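PDB 1LFP: probable transcriptional regulatory protein aq_1575 from Aquifex aeolicus, which probably binds DNA and may regulate transcription, as a member of the TACO1 family. Local coordinates for residues L24-I32 and A59-A69; Q198-I209 and Q233-P241. All blocks are in the same frame, centred on the assembly; numbering follows the deposited sequence.

Two contacts, in series along the chain, organise separate parts of the fold. From the N terminus, contact 1 comes first: helix 21-39 and the start of helix 63-74 meet after a loop of the chain that includes helix 47-58, closing a helical unit within the N-terminal TACO1/YebC domain. Contact 2 opens only much later, where strands 196-203 and 207-208 meet strand 231-239 after a connection that holds helix 212-226, within the second and third domains. The contacts neither nest nor cross, and the centres of contacts 1 and 2 are about 28 Å apart. Lys-27, on helix 21-39, makes a salt bridge to Glu-226 at the end of helix 212-226, tying the two regions together.

Contact 1: L24-I32 and A59-A69; sequences LFSKLIREI and ANMPWENIERA
Phe-25 lays one face of its ring against the side chain of Met-61, a selenomethionine in this crystal. The two side chains slide past each other in opposite directions, placing Met-61 CG over the middle of the ring, 3.7 Å from the centroid of Phe-25 and 12° off the normal, a CH-pi contact. Met-61 SE sits farther along, oblique to the Phe-25 ring and 4.3 Å from its centroid, in a Met-aromatic contact. With CG anti to the backbone N (chi1 -162°), Met-61 runs out extended and carries SE to 3.9 Å from Ile-29 CG1; the bend at chi3 then sets CE beside the same CG1, and those two side chains cross at about a right angle. At the ring's edge, in its plane, Ala-59 O lies 3.4 Å from Phe-25 CZ, while Ala-59 CB reaches CE2 of the same ring.

These neighbours belong to the turn between two helices. Helix 47-58 ends in a Schellman motif with Asn-60, at positive phi, as its C-prime residue; Pro-62 then takes the N-cap position of helix 63-74. The turn thus delivers Met-61 to helix 21-39 in a packed helical unit, where the axes of segments 24-32 and 63-69 approach to 9.2 Å and cross at -39°.

Farther along, the helices meet through small and branched side chains. Ala-69 CB sits tightly against Ile-32 CG2 at 3.5 Å, and Ile-29 CG2 approaches Ala-69 CB. The other branch of Ile-32 carries CD1 to Ile-66 CG2, 3.8 Å away, and helix 47-58 also touches both isoleucines, Ala-52 on Ile-32 and Ala-56 on Ile-66.

Contact 2: Q198-I209 and Q233-P241; sequences QITWKPISTVQI and QVIANFEIP
Strands 207-208 and 231-239, the two strands of a beta-alpha-beta unit, pair in parallel here, while the preceding strand 196-203 packs against 231-239 through side chains. Val-207 N donates to Asn-237 O at 2.7 Å, in the carbonyl plane. Val-207 O receives Glu-239 N from above its carbonyl plane, in a distinctly bent bond. Straighter is the bond from Ile-209 N to Glu-239 O, at 2.6 Å and 169°. Beside this ladder, Gln-208 and Glu-239 run side by side in the same direction; a bend at chi2 lays the Gln-208 amide, NE2 foremost, against Glu-239 CG, its plane well tilted from the carboxylate. Thr-206 OG1 gives Glu-239 OE1 a weak hydrogen bond of 3.2 Å.

At the other end, the amides of Gln-198 and Gln-233 come from opposite directions and stack, their planes 12° apart. Gln-198 reaches across because its CG lies between the backbone N and carbonyl carbon (chi1 55°) and the chain stays extended beyond. An alanine at Gln-198 would remove the stacked amide and is likely to leave the Gln-233 amide freer to turn. Between the two ends, Ile-235 CD1 meets Trp-201 CB at 3.9 Å, and Pro-203 CB lies 3.5 Å from Asn-237 CB. Helix 212-226 links the paired strands and touches Ile-209 and Phe-238. Parallel neighbours joined through a helix in this way are those of a beta-alpha-beta crossover, here at the edge of a mixed sheet.

Contact 1: L24-I32 and A59-A69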
# COMPACT_ATOMS: atom_id res chain seq x y z
N LEU A 24 -5.55 0.26 11.31
CA LEU A 24 -6.03 -0.02 9.97
C LEU A 24 -7.15 0.97 9.58
O LEU A 24 -7.14 1.56 8.49
CB LEU A 24 -6.57 -1.44 9.91
CG LEU A 24 -7.17 -1.85 8.57
CD1 LEU A 24 -6.06 -2.10 7.60
CD2 LEU A 24 -8.11 -3.06 8.75
N PHE A 25 -8.11 1.15 10.47
CA PHE A 25 -9.21 2.08 10.18
C PHE A 25 -8.74 3.50 10.00
O PHE A 25 -9.32 4.28 9.22
CB PHE A 25 -10.25 2.03 11.29
CG PHE A 25 -11.01 0.73 11.35
CD1 PHE A 25 -11.91 0.48 12.38
CD2 PHE A 25 -10.86 -0.21 10.34
CE1 PHE A 25 -12.69 -0.71 12.38
CE2 PHE A 25 -11.62 -1.38 10.32
CZ PHE A 25 -12.53 -1.63 11.34
N SER A 26 -7.71 3.86 10.75
CA SER A 26 -7.18 5.21 10.63
C SER A 26 -6.71 5.41 9.19
O SER A 26 -6.98 6.44 8.58
CB SER A 26 -6.06 5.41 11.65
OG SER A 26 -5.46 6.68 11.46
N LYS A 27 -6.02 4.41 8.65
CA LYS A 27 -5.53 4.48 7.28
C LYS A 27 -6.68 4.40 6.28
O LYS A 27 -6.64 5.07 5.24
CB LYS A 27 -4.48 3.37 7.06
CG LYS A 27 -3.24 3.63 7.96
CD LYS A 27 -2.08 2.64 7.84
CE LYS A 27 -0.85 3.17 8.66
NZ LYS A 27 0.34 2.32 8.50
N LEU A 28 -7.72 3.62 6.59
CA LEU A 28 -8.82 3.58 5.63
C LEU A 28 -9.55 4.93 5.60
O LEU A 28 -10.02 5.36 4.55
CB LEU A 28 -9.78 2.45 5.96
CG LEU A 28 -9.32 1.07 5.44
CD1 LEU A 28 -9.54 0.99 3.95
CD2 LEU A 28 -7.88 0.82 5.75
N ILE A 29 -9.66 5.56 6.76
CA ILE A 29 -10.30 6.87 6.88
C ILE A 29 -9.51 7.88 6.03
O ILE A 29 -10.11 8.69 5.28
CB ILE A 29 -10.29 7.31 8.35
CG1 ILE A 29 -11.30 6.45 9.13
CG2 ILE A 29 -10.60 8.82 8.43
CD1 ILE A 29 -11.39 6.76 10.60
N ARG A 30 -8.18 7.85 6.14
CA ARG A 30 -7.32 8.76 5.36
C ARG A 30 -7.56 8.59 3.86
O ARG A 30 -7.67 9.57 3.13
CB ARG A 30 -5.85 8.47 5.63
CG ARG A 30 -5.08 9.57 6.28
CD ARG A 30 -5.54 9.76 7.66
NE ARG A 30 -4.49 10.38 8.46
CZ ARG A 30 -3.79 9.75 9.39
NH1 ARG A 30 -4.03 8.47 9.64
NH2 ARG A 30 -2.84 10.39 10.05
N GLU A 31 -7.59 7.33 3.39
CA GLU A 31 -7.82 7.04 1.98
C GLU A 31 -9.16 7.60 1.50
O GLU A 31 -9.25 8.18 0.40
CB GLU A 31 -7.69 5.54 1.73
CG GLU A 31 -8.04 5.05 0.32
CD GLU A 31 -7.20 5.66 -0.83
OE1 GLU A 31 -7.63 5.47 -1.99
OE2 GLU A 31 -6.13 6.28 -0.64
N ILE A 32 -10.19 7.48 2.32
CA ILE A 32 -11.50 8.01 1.93
C ILE A 32 -11.44 9.54 1.86
O ILE A 32 -12.02 10.16 0.94
CB ILE A 32 -12.55 7.55 2.94
CG1 ILE A 32 -12.83 6.06 2.69
CG2 ILE A 32 -13.89 8.33 2.75
CD1 ILE A 32 -13.73 5.48 3.76
N ALA A 59 -13.78 -4.38 5.75
CA ALA A 59 -12.99 -4.49 6.96
C ALA A 59 -13.81 -4.28 8.23
O ALA A 59 -13.27 -4.21 9.33
CB ALA A 59 -11.85 -3.48 6.91
N ASN A 60 -15.13 -4.16 8.04
CA ASN A 60 -16.04 -4.00 9.13
C ASN A 60 -15.92 -2.64 9.81
O ASN A 60 -16.14 -2.53 11.01
CB ASN A 60 -15.85 -5.13 10.15
CG ASN A 60 -16.41 -6.46 9.65
OD1 ASN A 60 -16.03 -7.53 10.14
ND2 ASN A 60 -17.34 -6.40 8.69
N MSE A 61 -15.55 -1.61 9.06
CA MSE A 61 -15.46 -0.28 9.67
C MSE A 61 -16.90 0.24 9.70
O MSE A 61 -17.65 0.12 8.71
CB MSE A 61 -14.57 0.66 8.86
CG MSE A 61 -14.10 1.90 9.66
SE MSE A 61 -12.83 2.92 8.83
CE MSE A 61 -14.04 3.70 7.92
N PRO A 62 -17.32 0.78 10.84
CA PRO A 62 -18.69 1.31 11.01
C PRO A 62 -19.04 2.24 9.86
O PRO A 62 -18.24 3.06 9.45
CB PRO A 62 -18.62 2.03 12.36
CG PRO A 62 -17.57 1.20 13.14
CD PRO A 62 -16.51 0.94 12.06
N TRP A 63 -20.23 2.09 9.32
CA TRP A 63 -20.58 2.94 8.20
C TRP A 63 -20.59 4.40 8.59
O TRP A 63 -20.39 5.27 7.76
CB TRP A 63 -21.95 2.53 7.66
CG TRP A 63 -21.97 1.11 7.13
CD1 TRP A 63 -20.95 0.18 7.16
CD2 TRP A 63 -23.08 0.47 6.49
NE1 TRP A 63 -21.38 -1.00 6.57
CE2 TRP A 63 -22.68 -0.84 6.16
CE3 TRP A 63 -24.38 0.89 6.17
CZ2 TRP A 63 -23.54 -1.75 5.51
CZ3 TRP A 63 -25.24 -0.02 5.52
CH2 TRP A 63 -24.81 -1.32 5.20
N GLU A 64 -20.84 4.68 9.86
CA GLU A 64 -20.86 6.06 10.33
C GLU A 64 -19.47 6.67 10.18
O GLU A 64 -19.32 7.86 9.93
CB GLU A 64 -21.31 6.08 11.78
CG GLU A 64 -20.64 4.98 12.57
CD GLU A 64 -21.59 3.85 12.96
OE1 GLU A 64 -22.13 3.13 12.05
OE2 GLU A 64 -21.77 3.70 14.20
N ASN A 65 -18.43 5.85 10.30
CA ASN A 65 -17.07 6.39 10.11
C ASN A 65 -16.76 6.66 8.66
O ASN A 65 -15.95 7.52 8.33
CB ASN A 65 -16.02 5.42 10.63
CG ASN A 65 -15.84 5.52 12.12
OD1 ASN A 65 -15.12 6.41 12.64
ND2 ASN A 65 -16.51 4.61 12.83
N ILE A 66 -17.34 5.87 7.77
CA ILE A 66 -17.11 6.06 6.38
C ILE A 66 -17.77 7.41 5.98
O ILE A 66 -17.17 8.24 5.30
CB ILE A 66 -17.75 4.92 5.59
CG1 ILE A 66 -17.17 3.58 6.04
CG2 ILE A 66 -17.51 5.13 4.10
CD1 ILE A 66 -17.75 2.39 5.25
N GLU A 67 -18.99 7.62 6.44
CA GLU A 67 -19.69 8.88 6.11
C GLU A 67 -18.93 10.10 6.64
O GLU A 67 -18.76 11.12 5.94
CB GLU A 67 -21.09 8.82 6.70
CG GLU A 67 -21.92 10.06 6.52
CD GLU A 67 -23.27 9.91 7.18
OE1 GLU A 67 -24.07 9.07 6.70
OE2 GLU A 67 -23.53 10.61 8.19
N ARG A 68 -18.49 10.00 7.88
CA ARG A 68 -17.77 11.08 8.53
C ARG A 68 -16.51 11.45 7.73
O ARG A 68 -16.21 12.63 7.52
CB ARG A 68 -17.41 10.66 9.95
CG ARG A 68 -16.76 11.73 10.79
CD ARG A 68 -17.35 11.72 12.21
NE ARG A 68 -17.48 10.36 12.75
CZ ARG A 68 -18.35 9.98 13.68
NH1 ARG A 68 -19.21 10.83 14.22
NH2 ARG A 68 -18.38 8.71 14.06
N ALA A 69 -15.81 10.42 7.24
CA ALA A 69 -14.59 10.61 6.46
C ALA A 69 -14.89 11.36 5.17
O ALA A 69 -14.10 12.21 4.77
CB ALA A 69 -13.93 9.23 6.13

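Contact 2: Q198-I209 and Q233-P241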
# COMPACT_ATOMS: atom_id res chain seq x y z
N GLN A 198 -5.28 -0.71 -5.44
CA GLN A 198 -4.78 0.64 -5.25
C GLN A 198 -3.60 0.89 -6.18
O GLN A 198 -3.04 -0.03 -6.76
CB GLN A 198 -4.29 0.80 -3.79
CG GLN A 198 -3.25 -0.26 -3.39
CD GLN A 198 -2.83 -0.20 -1.91
OE1 GLN A 198 -3.49 0.42 -1.08
NE2 GLN A 198 -1.72 -0.86 -1.59
N ILE A 199 -3.20 2.15 -6.27
CA ILE A 199 -2.06 2.51 -7.09
C ILE A 199 -0.84 2.40 -6.18
O ILE A 199 -0.86 2.89 -5.03
CB ILE A 199 -2.20 3.98 -7.59
CG1 ILE A 199 -3.32 4.07 -8.62
CG2 ILE A 199 -0.86 4.50 -8.12
CD1 ILE A 199 -3.07 3.32 -9.89
N THR A 200 0.22 1.75 -6.67
CA THR A 200 1.44 1.60 -5.90
C THR A 200 2.64 1.81 -6.83
O THR A 200 2.48 2.22 -7.99
CB THR A 200 1.53 0.21 -5.23
OG1 THR A 200 2.61 0.19 -4.31
CG2 THR A 200 1.71 -0.89 -6.26
N TRP A 201 3.84 1.57 -6.32
CA TRP A 201 5.05 1.70 -7.14
C TRP A 201 5.73 0.33 -7.09
O TRP A 201 5.70 -0.29 -6.04
CB TRP A 201 5.97 2.76 -6.56
CG TRP A 201 5.46 4.11 -6.73
CD1 TRP A 201 4.42 4.66 -6.06
CD2 TRP A 201 5.91 5.09 -7.68
NE1 TRP A 201 4.17 5.93 -6.55
CE2 TRP A 201 5.07 6.21 -7.54
CE3 TRP A 201 6.93 5.12 -8.65
CZ2 TRP A 201 5.23 7.37 -8.33
CZ3 TRP A 201 7.10 6.27 -9.43
CH2 TRP A 201 6.25 7.38 -9.27
N LYS A 202 6.24 -0.14 -8.21
CA LYS A 202 6.86 -1.46 -8.28
C LYS A 202 8.33 -1.33 -8.69
O LYS A 202 8.65 -0.65 -9.65
CB LYS A 202 6.10 -2.30 -9.34
CG LYS A 202 6.63 -3.74 -9.52
CD LYS A 202 5.79 -4.46 -10.59
CE LYS A 202 6.04 -6.00 -10.61
NZ LYS A 202 7.08 -6.39 -11.58
N PRO A 203 9.25 -1.99 -7.97
CA PRO A 203 10.65 -1.87 -8.40
C PRO A 203 10.87 -2.44 -9.79
O PRO A 203 10.26 -3.45 -10.17
CB PRO A 203 11.42 -2.65 -7.32
CG PRO A 203 10.40 -3.58 -6.78
CD PRO A 203 9.13 -2.79 -6.75
N ILE A 204 11.74 -1.78 -10.57
CA ILE A 204 12.04 -2.24 -11.92
C ILE A 204 13.15 -3.27 -11.86
O ILE A 204 13.45 -3.95 -12.86
CB ILE A 204 12.48 -1.07 -12.82
CG1 ILE A 204 13.86 -0.55 -12.40
CG2 ILE A 204 11.46 0.09 -12.67
CD1 ILE A 204 14.47 0.39 -13.47
N SER A 205 13.77 -3.37 -10.70
CA SER A 205 14.85 -4.32 -10.46
C SER A 205 15.05 -4.39 -8.96
O SER A 205 14.61 -3.48 -8.24
CB SER A 205 16.13 -3.87 -11.14
OG SER A 205 17.06 -4.94 -11.16
N THR A 206 15.73 -5.42 -8.48
CA THR A 206 15.94 -5.61 -7.06
C THR A 206 17.40 -5.65 -6.64
O THR A 206 18.30 -5.87 -7.46
CB THR A 206 15.23 -6.90 -6.58
OG1 THR A 206 15.74 -8.02 -7.32
CG2 THR A 206 13.69 -6.80 -6.82
N VAL A 207 17.63 -5.39 -5.36
CA VAL A 207 18.98 -5.38 -4.80
C VAL A 207 19.15 -6.57 -3.86
O VAL A 207 18.58 -6.60 -2.77
CB VAL A 207 19.26 -4.06 -4.03
CG1 VAL A 207 18.06 -3.70 -3.17
CG2 VAL A 207 20.50 -4.21 -3.17
N GLN A 208 19.93 -7.55 -4.30
CA GLN A 208 20.20 -8.76 -3.54
C GLN A 208 20.95 -8.43 -2.26
O GLN A 208 22.03 -7.84 -2.29
CB GLN A 208 21.03 -9.73 -4.38
CG GLN A 208 20.49 -9.97 -5.78
CD GLN A 208 19.45 -11.08 -5.85
OE1 GLN A 208 18.76 -11.25 -6.87
NE2 GLN A 208 19.33 -11.85 -4.77
N ILE A 209 20.38 -8.82 -1.12
CA ILE A 209 21.01 -8.57 0.17
C ILE A 209 21.20 -9.88 0.93
O ILE A 209 20.25 -10.44 1.47
CB ILE A 209 20.16 -7.60 1.00
CG1 ILE A 209 20.67 -7.52 2.44
CG2 ILE A 209 18.72 -8.03 0.95
CD1 ILE A 209 22.02 -6.85 2.56
N GLN A 233 1.63 3.33 2.47
CA GLN A 233 2.35 2.27 1.80
C GLN A 233 3.84 2.42 1.86
O GLN A 233 4.36 3.50 1.78
CB GLN A 233 2.01 2.22 0.32
CG GLN A 233 0.56 1.88 -0.05
CD GLN A 233 0.41 1.76 -1.56
OE1 GLN A 233 -0.39 2.47 -2.20
NE2 GLN A 233 1.20 0.88 -2.15
N VAL A 234 4.53 1.30 1.98
CA VAL A 234 6.00 1.35 1.99
C VAL A 234 6.43 0.35 0.91
O VAL A 234 5.95 -0.79 0.92
CB VAL A 234 6.57 0.87 3.30
CG1 VAL A 234 8.06 0.81 3.18
CG2 VAL A 234 6.17 1.81 4.44
N ILE A 235 7.29 0.76 0.00
CA ILE A 235 7.79 -0.09 -1.09
C ILE A 235 9.30 -0.08 -1.13
O ILE A 235 9.92 0.97 -0.99
CB ILE A 235 7.29 0.38 -2.48
CG1 ILE A 235 5.77 0.66 -2.45
CG2 ILE A 235 7.55 -0.72 -3.53
CD1 ILE A 235 5.40 2.13 -2.72
N ALA A 236 9.91 -1.25 -1.26
CA ALA A 236 11.37 -1.31 -1.32
C ALA A 236 11.79 -2.26 -2.41
O ALA A 236 10.98 -3.11 -2.86
CB ALA A 236 11.94 -1.74 0.03
N ASN A 237 13.03 -2.14 -2.86
CA ASN A 237 13.49 -3.02 -3.94
C ASN A 237 14.49 -4.08 -3.50
O ASN A 237 15.29 -4.54 -4.32
CB ASN A 237 14.13 -2.23 -5.08
CG ASN A 237 15.42 -1.54 -4.69
OD1 ASN A 237 16.09 -0.96 -5.55
ND2 ASN A 237 15.78 -1.58 -3.42
N PHE A 238 14.47 -4.44 -2.22
CA PHE A 238 15.41 -5.45 -1.73
C PHE A 238 15.12 -6.85 -2.25
O PHE A 238 14.01 -7.17 -2.69
CB PHE A 238 15.39 -5.52 -0.20
CG PHE A 238 14.08 -6.02 0.38
CD1 PHE A 238 13.66 -7.35 0.19
CD2 PHE A 238 13.24 -5.15 1.04
CE1 PHE A 238 12.41 -7.78 0.65
CE2 PHE A 238 11.99 -5.57 1.52
CZ PHE A 238 11.57 -6.90 1.32
N GLU A 239 16.15 -7.69 -2.17
CA GLU A 239 16.04 -9.08 -2.56
C GLU A 239 16.73 -9.86 -1.44
O GLU A 239 17.95 -9.81 -1.32
CB GLU A 239 16.76 -9.32 -3.89
CG GLU A 239 16.49 -10.69 -4.50
CD GLU A 239 15.02 -10.92 -4.81
OE1 GLU A 239 14.32 -9.95 -5.17
OE2 GLU A 239 14.57 -12.08 -4.69
N ILE A 240 15.93 -10.51 -0.60
CA ILE A 240 16.43 -11.29 0.56
C ILE A 240 16.14 -12.79 0.45
O ILE A 240 15.03 -13.21 0.11
CB ILE A 240 15.83 -10.77 1.90
CG1 ILE A 240 14.30 -10.82 1.87
CG2 ILE A 240 16.30 -9.36 2.19
CD1 ILE A 240 13.69 -12.15 2.24
N PRO A 241 17.15 -13.63 0.76
CA PRO A 241 17.01 -15.10 0.70
C PRO A 241 15.89 -15.61 1.60
O PRO A 241 16.03 -15.61 2.82
CB PRO A 241 18.38 -15.59 1.17
CG PRO A 241 19.31 -14.51 0.74
CD PRO A 241 18.52 -13.26 1.12